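Local coordinates for protein transcriptional regulator (Streptococcus pneumoniae, PDB 2GNP) that probably regulates transcription in response to a sugar or related small ligand, through a putative sugar-binding domain with a Rossmann-like fold, at residues H101-T104 with L105-E108; V125-N128 with K129-D133; R139-E142 with N143-N146; V202-N205 with L206-T210. All coordinates share one frame; numbering follows the deposited sequence.

Contact 1 (H101-T104 with L105-E108); sequences HVNT and LIYE
The carbonyl oxygen of Val102 takes the shortest polar bond here: Ile106 N donates to Val102 O over 2.8 Å with an N-H...O angle of 176°. The same residue pair is joined a second time through its side chains, which illustrates how the i to i+4 spacing of an alpha-helix couples backbone and side-chain contacts. Val102 CG2 extends anti to its own backbone N, while the chain of Ile106 runs out almost straight past CG1 (chi2 168°), and the two branches run alongside each other in the same direction, with CG2 of Val102 3.9 Å from CD1 of Ile106. On its way out, CG1 of Ile106 passes 3.3 Å from Val102 O.

The successive i to i+4 bonds of the helix start flank this pair. His101, at the N-cap position, contributes its backbone carbonyl, and Leu105 N approaches His101 O at 3.0 Å; Tyr107 N to Asn103 O and Glu108 N to Thr104 O follow. CG2 of Thr104 lies 4.2 Å from CG of Glu108, whereas the hydroxyl OG1 of Thr104 is bonded to Ala98 O. Asn103 OD1 bonds to Met120 N.

Helix 102-113 connects strand 85-88 to strand 116-117 in a beta-alpha-beta unit: Val102 and Ile106 pack on Pro88, Ile106 also reaches Phe86, and Leu105 rests against Leu69 and Ser70 of helix 67-75.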
loop_
_atom_site.group_PDB
_atom_site.type_symbol
_atom_site.label_atom_id
_atom_site.label_comp_id
_atom_site.label_asym_id
_atom_site.label_seq_id
_atom_site.Cartn_x
_atom_site.Cartn_y
_atom_site.Cartn_z
ATOM N N HIS A 101 -6.224 -3.625 -10.730
ATOM C CA HIS A 101 -5.070 -4.494 -10.931
ATOM C C HIS A 101 -3.779 -3.622 -11.015
ATOM O O HIS A 101 -3.824 -2.540 -11.665
ATOM C CB HIS A 101 -5.212 -5.233 -12.260
ATOM C CG HIS A 101 -4.095 -6.159 -12.523
ATOM N ND1 HIS A 101 -4.145 -7.506 -12.205
ATOM C CD2 HIS A 101 -2.851 -5.928 -12.993
ATOM C CE1 HIS A 101 -2.990 -8.065 -12.523
ATOM N NE2 HIS A 101 -2.180 -7.124 -12.979
ATOM N N VAL A 102 -2.654 -4.093 -10.436
ATOM C CA VAL A 102 -1.385 -3.241 -10.495
ATOM C C VAL A 102 -1.046 -2.827 -11.939
ATOM O O VAL A 102 -0.604 -1.693 -12.186
ATOM C CB VAL A 102 -0.157 -3.894 -9.800
ATOM C CG1 VAL A 102 0.301 -5.179 -10.541
ATOM C CG2 VAL A 102 0.959 -2.916 -9.567
ATOM N N ASN A 103 -1.172 -3.748 -12.899
ATOM C CA ASN A 103 -0.750 -3.408 -14.275
ATOM C C ASN A 103 -1.681 -2.360 -14.882
ATOM O O ASN A 103 -1.225 -1.504 -15.654
ATOM C CB ASN A 103 -0.736 -4.644 -15.153
ATOM C CG ASN A 103 0.380 -5.595 -14.771
ATOM O OD1 ASN A 103 1.373 -5.226 -14.117
ATOM N ND2 ASN A 103 0.225 -6.853 -15.207
ATOM N N THR A 104 -2.970 -2.432 -14.557
ATOM C CA THR A 104 -3.907 -1.372 -14.931
ATOM C C THR A 104 -3.513 0.004 -14.374
ATOM O O THR A 104 -3.547 1.023 -15.079
ATOM C CB THR A 104 -5.369 -1.667 -14.566
ATOM O OG1 THR A 104 -5.771 -2.860 -15.224
ATOM C CG2 THR A 104 -6.284 -0.494 -15.044
ATOM N N LEU A 105 -3.184 0.021 -13.091
ATOM C CA LEU A 105 -2.808 1.283 -12.451
ATOM C C LEU A 105 -1.548 1.814 -13.061
ATOM O O LEU A 105 -1.424 3.002 -13.291
ATOM C CB LEU A 105 -2.618 1.066 -10.940
ATOM C CG LEU A 105 -3.864 0.604 -10.183
ATOM C CD1 LEU A 105 -3.529 0.288 -8.723
ATOM C CD2 LEU A 105 -5.026 1.627 -10.351
ATOM N N ILE A 106 -0.526 0.961 -13.206
ATOM C CA ILE A 106 0.703 1.450 -13.872
ATOM C C ILE A 106 0.398 2.039 -15.283
ATOM O O ILE A 106 0.856 3.133 -15.615
ATOM C CB ILE A 106 1.662 0.262 -13.993
ATOM C CG1 ILE A 106 2.221 -0.069 -12.600
ATOM C CG2 ILE A 106 2.795 0.498 -14.983
ATOM C CD1 ILE A 106 2.965 -1.433 -12.559
ATOM N N TYR A 107 -0.374 1.330 -16.089
ATOM C CA TYR A 107 -0.752 1.869 -17.418
ATOM C C TYR A 107 -1.429 3.254 -17.330
ATOM O O TYR A 107 -1.036 4.222 -18.063
ATOM C CB TYR A 107 -1.670 0.879 -18.160
ATOM C CG TYR A 107 -2.023 1.467 -19.510
ATOM C CD1 TYR A 107 -1.021 1.723 -20.444
ATOM C CD2 TYR A 107 -3.341 1.805 -19.823
ATOM C CE1 TYR A 107 -1.313 2.266 -21.687
ATOM C CE2 TYR A 107 -3.661 2.357 -21.073
ATOM C CZ TYR A 107 -2.636 2.600 -21.982
ATOM O OH TYR A 107 -2.921 3.160 -23.219
ATOM N N GLU A 108 -2.397 3.357 -16.411
ATOM C CA GLU A 108 -3.147 4.628 -16.272
ATOM C C GLU A 108 -2.214 5.761 -15.855
ATOM O O GLU A 108 -2.337 6.913 -16.340
ATOM C CB GLU A 108 -4.356 4.492 -15.367
ATOM C CG GLU A 108 -5.393 3.533 -15.958
ATOM C CD GLU A 108 -6.039 3.984 -17.278
ATOM O OE1 GLU A 108 -5.873 5.146 -17.749
ATOM O OE2 GLU A 108 -6.772 3.149 -17.852
#

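Contact 2 (V125-N128 with K129-D133); sequences VQEN and KLLAD
Asn128 and Leu131 meet in a classic N-cap, a worked example of how one side-chain torsion can complete the start of a helix. With chi1 at 59°, CG of Asn128 sits between the backbone N and the carbonyl carbon, a setting that folds the amide back over the first turn. OD1 of Asn128 then accepts from Leu131 N at 2.8 Å, the N-H...O angle being 164° and the donor lying nearly in line with the amide C=O. The backbone oxygen of the same asparagine begins the regular helical pattern by accepting from Ala132 N.

Leu131 turns its side chain back toward the preceding loop. Its CG lies 3.5 Å from Asn128 OD1, and beyond it CD1 of Leu131 comes to 3.7 Å from CB of Glu127 and 3.6 Å from OE2 of Glu127. The side chain of Gln126 crosses that of Leu131 at about a right angle; bent at chi2 (-71°), it lays its CG 3.8 Å from CA of Ala132.

Lys129 behaves differently: its chain bends at chi3 and chi4, which brings NZ beside the carboxylate of Asp133, one turn further on, where NZ of Lys129 forms a salt bridge of 2.7 Å with OD2 of Asp133, using the syn lone pair of that oxygen.

This surface contact opens helix 129-136 after the loop that leaves strand 116-117. That loop pairs with the 206-210 segment, and Lys129 lies against Glu208, so the helix start packs against the same segment.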
loop_
_atom_site.group_PDB
_atom_site.type_symbol
_atom_site.label_atom_id
_atom_site.label_comp_id
_atom_site.label_asym_id
_atom_site.label_seq_id
_atom_site.Cartn_x
_atom_site.Cartn_y
_atom_site.Cartn_z
ATOM N N VAL A 125 1.681 -15.391 -5.332
ATOM C CA VAL A 125 2.128 -16.475 -4.405
ATOM C C VAL A 125 2.410 -17.756 -5.224
ATOM O O VAL A 125 1.516 -18.262 -5.932
ATOM C CB VAL A 125 1.033 -16.816 -3.327
ATOM C CG1 VAL A 125 1.473 -18.044 -2.484
ATOM C CG2 VAL A 125 0.730 -15.591 -2.424
ATOM N N GLN A 126 3.650 -18.255 -5.114
ATOM C CA GLN A 126 4.055 -19.449 -5.834
ATOM C C GLN A 126 3.801 -20.634 -4.886
ATOM O O GLN A 126 3.671 -20.448 -3.653
ATOM C CB GLN A 126 5.534 -19.381 -6.226
ATOM C CG GLN A 126 5.909 -18.172 -7.084
ATOM C CD GLN A 126 5.344 -18.290 -8.476
ATOM O OE1 GLN A 126 4.777 -17.322 -9.035
ATOM N NE2 GLN A 126 5.483 -19.493 -9.077
ATOM N N GLU A 127 3.733 -21.827 -5.495
ATOM C CA GLU A 127 3.566 -23.125 -4.803
ATOM C C GLU A 127 4.625 -23.435 -3.742
ATOM O O GLU A 127 4.317 -23.974 -2.672
ATOM C CB GLU A 127 3.499 -24.231 -5.880
ATOM C CG GLU A 127 2.209 -24.140 -6.751
ATOM C CD GLU A 127 2.367 -24.658 -8.178
ATOM O OE1 GLU A 127 1.974 -25.821 -8.416
ATOM O OE2 GLU A 127 2.869 -23.916 -9.073
ATOM N N ASN A 128 5.872 -23.075 -4.009
ATOM C CA ASN A 128 6.958 -23.275 -3.066
ATOM C C ASN A 128 8.117 -22.318 -3.285
ATOM O O ASN A 128 8.140 -21.572 -4.259
ATOM C CB ASN A 128 7.469 -24.720 -3.111
ATOM C CG ASN A 128 7.976 -25.117 -4.475
ATOM O OD1 ASN A 128 8.824 -24.440 -5.083
ATOM N ND2 ASN A 128 7.464 -26.230 -4.976
ATOM N N LYS A 129 9.056 -22.330 -2.345
ATOM C CA LYS A 129 10.208 -21.456 -2.357
ATOM C C LYS A 129 11.092 -21.675 -3.568
ATOM O O LYS A 129 11.709 -20.730 -4.060
ATOM C CB LYS A 129 11.035 -21.644 -1.087
ATOM C CG LYS A 129 12.294 -20.862 -1.114
ATOM C CD LYS A 129 12.901 -20.620 0.272
ATOM C CE LYS A 129 14.358 -20.931 0.284
ATOM N NZ LYS A 129 15.159 -19.913 -0.400
ATOM N N LEU A 130 11.200 -22.933 -4.022
ATOM C CA LEU A 130 12.052 -23.222 -5.177
ATOM C C LEU A 130 11.530 -22.478 -6.419
ATOM O O LEU A 130 12.323 -21.874 -7.155
ATOM C CB LEU A 130 12.134 -24.747 -5.437
ATOM C CG LEU A 130 13.178 -25.075 -6.512
ATOM C CD1 LEU A 130 13.999 -26.295 -6.097
ATOM C CD2 LEU A 130 12.526 -25.315 -7.877
ATOM N N LEU A 131 10.214 -22.529 -6.639
ATOM C CA LEU A 131 9.561 -21.837 -7.765
ATOM C C LEU A 131 9.705 -20.307 -7.607
ATOM O O LEU A 131 10.102 -19.619 -8.567
ATOM C CB LEU A 131 8.094 -22.220 -7.822
ATOM C CG LEU A 131 7.841 -23.634 -8.308
ATOM C CD1 LEU A 131 6.357 -23.876 -8.257
ATOM C CD2 LEU A 131 8.363 -23.757 -9.741
ATOM N N ALA A 132 9.468 -19.809 -6.396
ATOM C CA ALA A 132 9.620 -18.359 -6.151
ATOM C C ALA A 132 11.055 -17.914 -6.416
ATOM O O ALA A 132 11.298 -16.907 -7.101
ATOM C CB ALA A 132 9.229 -18.001 -4.735
ATOM N N ASP A 133 12.030 -18.655 -5.871
ATOM C CA ASP A 133 13.427 -18.302 -6.112
ATOM C C ASP A 133 13.857 -18.388 -7.592
ATOM O O ASP A 133 14.652 -17.566 -8.043
ATOM C CB ASP A 133 14.335 -19.196 -5.311
ATOM C CG ASP A 133 14.305 -18.905 -3.844
ATOM O OD1 ASP A 133 13.856 -17.824 -3.403
ATOM O OD2 ASP A 133 14.836 -19.779 -3.116
#

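Contact 3 (R139-E142 with N143-N146); sequences RYFE and NLKN
Phe141 O and Lys145 N make the straightest bond of this contact, 2.9 Å long with an N-H...O angle of 178°; Leu144 N adds a weak bond to the same oxygen. One residue further along, Asn146 N donates to Glu142 O, again at 2.9 Å. Upstream carbonyls are reached through water instead. One molecule accepts from Asn143 N and lies within hydrogen-bonding distance of Arg139 O, probably as donor, while another links Tyr140 O to Leu144 N, donating to the former and accepting from the latter at 3.1 Å.

The side chains pack outside this polar frame. CG of Phe141 stands opposite the backbone N (chi1 -160°), which brings the ring beside Leu144: CB of Leu144 lies over one face, and CD1 of Leu144 reaches CZ of Phe141 at 3.6 Å. Trp148 meets the ring as well, with Ile135 and Leu136 of helix 129-136 alongside. On the exposed flank CG of Glu142 comes within 3.5 Å of ND2 of Asn146, their carboxylate and amide planes only 16° apart.

Water thus serves the N-H groups of Asn143 and Leu144 where helix 142-147 begins, while a buried phenylalanine-leucine pair closes its inner side.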
loop_
_atom_site.group_PDB
_atom_site.type_symbol
_atom_site.label_atom_id
_atom_site.label_comp_id
_atom_site.label_asym_id
_atom_site.label_seq_id
_atom_site.Cartn_x
_atom_site.Cartn_y
_atom_site.Cartn_z
ATOM N N ARG A 139 17.499 -14.359 -14.721
ATOM C CA ARG A 139 18.063 -13.253 -15.483
ATOM C C ARG A 139 16.978 -12.276 -15.906
ATOM O O ARG A 139 17.248 -11.073 -15.940
ATOM C CB ARG A 139 18.710 -13.745 -16.798
ATOM C CG ARG A 139 19.780 -12.889 -17.310
ATOM C CD ARG A 139 20.396 -13.531 -18.564
ATOM N NE ARG A 139 21.519 -12.717 -19.016
ATOM C CZ ARG A 139 21.459 -11.795 -19.967
ATOM N NH1 ARG A 139 20.296 -11.539 -20.605
ATOM N NH2 ARG A 139 22.566 -11.094 -20.242
ATOM N N TYR A 140 15.800 -12.810 -16.213
ATOM C CA TYR A 140 14.682 -11.996 -16.803
ATOM C C TYR A 140 14.110 -11.023 -15.741
ATOM O O TYR A 140 13.795 -9.839 -16.037
ATOM C CB TYR A 140 13.627 -12.845 -17.527
ATOM C CG TYR A 140 12.717 -13.684 -16.618
ATOM C CD1 TYR A 140 12.892 -15.064 -16.491
ATOM C CD2 TYR A 140 11.652 -13.086 -15.906
ATOM C CE1 TYR A 140 12.062 -15.830 -15.644
ATOM C CE2 TYR A 140 10.811 -13.855 -15.064
ATOM C CZ TYR A 140 11.030 -15.217 -14.947
ATOM O OH TYR A 140 10.188 -15.951 -14.136
ATOM N N PHE A 141 14.080 -11.486 -14.502
ATOM C CA PHE A 141 13.483 -10.699 -13.426
ATOM C C PHE A 141 14.445 -9.647 -12.785
ATOM O O PHE A 141 14.026 -8.781 -11.964
ATOM C CB PHE A 141 12.933 -11.684 -12.389
ATOM C CG PHE A 141 11.875 -11.071 -11.467
ATOM C CD1 PHE A 141 12.259 -10.562 -10.214
ATOM C CD2 PHE A 141 10.515 -11.047 -11.842
ATOM C CE1 PHE A 141 11.325 -10.002 -9.366
ATOM C CE2 PHE A 141 9.555 -10.471 -10.972
ATOM C CZ PHE A 141 9.963 -9.969 -9.750
ATOM N N GLU A 142 15.735 -9.729 -13.119
ATOM C CA GLU A 142 16.747 -8.948 -12.413
ATOM C C GLU A 142 16.490 -7.435 -12.413
ATOM O O GLU A 142 16.745 -6.765 -11.404
ATOM C CB GLU A 142 18.135 -9.218 -13.016
ATOM C CG GLU A 142 19.166 -8.460 -12.336
ATOM C CD GLU A 142 20.528 -9.073 -12.619
ATOM O OE1 GLU A 142 21.097 -8.765 -13.704
ATOM O OE2 GLU A 142 20.987 -9.863 -11.758
ATOM N N ASN A 143 16.104 -6.892 -13.568
ATOM C CA ASN A 143 15.841 -5.444 -13.683
ATOM C C ASN A 143 14.818 -5.027 -12.592
ATOM O O ASN A 143 14.993 -4.009 -11.898
ATOM C CB ASN A 143 15.287 -5.062 -15.085
ATOM C CG ASN A 143 16.294 -5.226 -16.239
ATOM O OD1 ASN A 143 15.913 -5.581 -17.395
ATOM N ND2 ASN A 143 17.571 -4.921 -15.964
ATOM N N LEU A 144 13.762 -5.815 -12.467
ATOM C CA LEU A 144 12.640 -5.444 -11.572
ATOM C C LEU A 144 13.143 -5.608 -10.120
ATOM O O LEU A 144 13.022 -4.717 -9.291
ATOM C CB LEU A 144 11.423 -6.317 -11.873
ATOM C CG LEU A 144 10.088 -5.741 -11.387
ATOM C CD1 LEU A 144 9.109 -6.756 -11.008
ATOM C CD2 LEU A 144 10.078 -4.452 -10.542
ATOM N N LYS A 145 13.804 -6.750 -9.841
ATOM C CA LYS A 145 14.396 -6.967 -8.506
ATOM C C LYS A 145 15.289 -5.851 -8.050
ATOM O O LYS A 145 15.208 -5.430 -6.907
ATOM C CB LYS A 145 15.223 -8.275 -8.536
ATOM C CG LYS A 145 15.949 -8.610 -7.189
ATOM C CD LYS A 145 16.475 -10.069 -7.167
ATOM C CE LYS A 145 17.105 -10.397 -5.801
ATOM N NZ LYS A 145 17.286 -11.891 -5.671
ATOM N N ASN A 146 16.155 -5.374 -8.955
ATOM C CA ASN A 146 17.093 -4.285 -8.667
ATOM C C ASN A 146 16.354 -2.970 -8.466
ATOM O O ASN A 146 16.684 -2.208 -7.592
ATOM C CB ASN A 146 18.131 -4.148 -9.767
ATOM C CG ASN A 146 19.174 -5.286 -9.717
ATOM O OD1 ASN A 146 19.313 -5.945 -8.683
ATOM N ND2 ASN A 146 19.931 -5.461 -10.800
HETATM O O HOH W 1 16.768 -8.260 -15.969
HETATM O O HOH W 2 12.725 -7.512 -14.808
HETATM O O HOH W 3 14.696 -8.354 -18.068
#

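Contact 4 (V202-N205 with L206-T210); sequences VYEN and LQERT
Arg209 folds back toward Asn205, four residues earlier, and its side chain can be followed outward along that residue. CB of Arg209 lies 3.8 Å from Asn205 O, CG comes closer, and CD approaches to 3.2 Å from the same carbonyl oxygen and 3.4 Å from Asn205 OD1. A bend at chi3 (51°) then brings an edge of the guanidinium to OD1 of Asn205, the guanidinium and amide planes 60° apart. At the tip, NH1 of Arg209 donates to OD1 of Asn205 over 3.0 Å, nearly in line with the amide C=O although the oxygen is tilted somewhat from the guanidinium plane. One guanidinium face receives CD1 of Leu206. NH1 also forms a salt bridge with Asp177, and NE bonds to Gln126 O, so this buried charge has several partners.

The short helix 204-207 supplies the frame for this reach. Tyr203 occupies its N-cap position, and its O accepts from Gln207 N and, weakly, from Leu206 N; Glu208 N bonds to Glu204 O. A type I beta turn spans Gln207 to Thr210, and Leu206 O is gripped there from opposite faces of its plane by Arg209 N and by the hydroxyl of Thr210, whose OG1 is 2.7 Å away.

The ring of Tyr203 lies over the backbone at Leu206, with Leu206 N over the ring centre, 4.0 Å above its plane, and CB of Leu206 3.7 Å from CD1 of Tyr203. On the outer side the side chains of Glu204 and Glu208 extend alongside each other, and the OE1 atoms of Glu204 and Glu208 are 4.3 Å apart, a pair of like charges.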
loop_
_atom_site.group_PDB
_atom_site.type_symbol
_atom_site.label_atom_id
_atom_site.label_comp_id
_atom_site.label_asym_id
_atom_site.label_seq_id
_atom_site.Cartn_x
_atom_site.Cartn_y
_atom_site.Cartn_z
ATOM N N VAL A 202 5.353 -12.552 9.938
ATOM C CA VAL A 202 5.688 -13.652 10.874
ATOM C C VAL A 202 5.787 -15.029 10.218
ATOM O O VAL A 202 6.697 -15.802 10.543
ATOM C CB VAL A 202 4.801 -13.610 12.146
ATOM C CG1 VAL A 202 3.335 -13.452 11.742
ATOM C CG2 VAL A 202 5.093 -14.823 13.108
ATOM N N TYR A 203 4.921 -15.306 9.234
ATOM C CA TYR A 203 4.868 -16.615 8.595
ATOM C C TYR A 203 5.862 -16.770 7.403
ATOM O O TYR A 203 5.563 -16.481 6.218
ATOM C CB TYR A 203 3.432 -16.910 8.181
ATOM C CG TYR A 203 3.198 -18.266 7.588
ATOM C CD1 TYR A 203 2.250 -18.445 6.577
ATOM C CD2 TYR A 203 3.894 -19.392 8.052
ATOM C CE1 TYR A 203 2.014 -19.689 6.015
ATOM C CE2 TYR A 203 3.655 -20.631 7.487
ATOM C CZ TYR A 203 2.720 -20.763 6.472
ATOM O OH TYR A 203 2.469 -21.976 5.906
ATOM N N GLU A 204 7.034 -17.280 7.747
ATOM C CA GLU A 204 8.174 -17.339 6.814
ATOM C C GLU A 204 7.941 -18.185 5.545
ATOM O O GLU A 204 8.422 -17.823 4.442
ATOM C CB GLU A 204 9.389 -17.866 7.582
ATOM C CG GLU A 204 10.682 -17.848 6.851
ATOM C CD GLU A 204 11.765 -18.441 7.732
ATOM O OE1 GLU A 204 12.073 -19.632 7.550
ATOM O OE2 GLU A 204 12.229 -17.725 8.642
ATOM N N ASN A 205 7.246 -19.313 5.668
ATOM C CA ASN A 205 6.910 -20.129 4.510
ATOM C C ASN A 205 6.193 -19.372 3.370
ATOM O O ASN A 205 6.509 -19.537 2.178
ATOM C CB ASN A 205 6.097 -21.366 4.920
ATOM C CG ASN A 205 5.833 -22.318 3.749
ATOM O OD1 ASN A 205 4.918 -22.129 2.945
ATOM N ND2 ASN A 205 6.632 -23.384 3.669
ATOM N N LEU A 206 5.208 -18.569 3.727
ATOM C CA LEU A 206 4.510 -17.789 2.674
ATOM C C LEU A 206 5.406 -16.615 2.233
ATOM O O LEU A 206 5.471 -16.301 1.032
ATOM C CB LEU A 206 3.160 -17.323 3.200
ATOM C CG LEU A 206 2.302 -16.459 2.254
ATOM C CD1 LEU A 206 2.000 -17.242 0.982
ATOM C CD2 LEU A 206 1.025 -15.985 2.998
ATOM N N GLN A 207 6.093 -15.982 3.190
ATOM C CA GLN A 207 7.015 -14.850 2.910
ATOM C C GLN A 207 7.949 -15.230 1.761
ATOM O O GLN A 207 8.147 -14.457 0.816
ATOM C CB GLN A 207 7.836 -14.536 4.176
ATOM C CG GLN A 207 8.973 -13.614 3.935
ATOM C CD GLN A 207 9.816 -13.444 5.161
ATOM O OE1 GLN A 207 10.453 -14.392 5.624
ATOM N NE2 GLN A 207 9.841 -12.227 5.695
ATOM N N GLU A 208 8.510 -16.435 1.848
ATOM C CA GLU A 208 9.522 -16.927 0.872
ATOM C C GLU A 208 8.910 -17.414 -0.481
ATOM O O GLU A 208 9.624 -17.755 -1.440
ATOM C CB GLU A 208 10.424 -18.016 1.579
ATOM C CG GLU A 208 11.144 -17.452 2.798
ATOM C CD GLU A 208 12.259 -18.339 3.375
ATOM O OE1 GLU A 208 12.111 -19.571 3.300
ATOM O OE2 GLU A 208 13.253 -17.765 3.903
ATOM N N ARG A 209 7.594 -17.443 -0.581
ATOM C CA ARG A 209 6.908 -17.902 -1.763
ATOM C C ARG A 209 6.307 -16.702 -2.541
ATOM O O ARG A 209 5.656 -16.919 -3.563
ATOM C CB ARG A 209 5.723 -18.837 -1.427
ATOM C CG ARG A 209 6.075 -20.287 -1.099
ATOM C CD ARG A 209 4.967 -20.962 -0.246
ATOM N NE ARG A 209 3.591 -20.851 -0.748
ATOM C CZ ARG A 209 2.526 -20.882 0.033
ATOM N NH1 ARG A 209 2.683 -20.960 1.347
ATOM N NH2 ARG A 209 1.308 -20.791 -0.480
ATOM N N THR A 210 6.507 -15.495 -1.993
ATOM C CA THR A 210 5.759 -14.309 -2.489
ATOM C C THR A 210 6.652 -13.468 -3.440
ATOM O O THR A 210 7.818 -13.183 -3.146
ATOM C CB THR A 210 5.254 -13.492 -1.304
ATOM O OG1 THR A 210 4.395 -14.333 -0.519
ATOM C CG2 THR A 210 4.467 -12.229 -1.772
#

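All four contacts are local, in series along the chain and inside the range of the putative sugar-binding domain, yet they are unevenly spaced. Contacts 2 and 4 touch, their centres about 10 Å apart: Gln126 N lies 2.9 Å from Arg209 O, a probable hydrogen bond, and CB of Ala132 packs 3.3 Å from Glu208 O. Contact 3 follows contact 2 on the next helix, with nearest atoms about 7 Å apart. Contact 1 lies about 19 Å from contact 3 and about 24 and 25 Å from contacts 2 and 4, centre to centre, although Pro88 and Met120 border both contact 1 and contact 3. Ile211 similarly borders contacts 2 and 3, meeting Gln126 and Phe141.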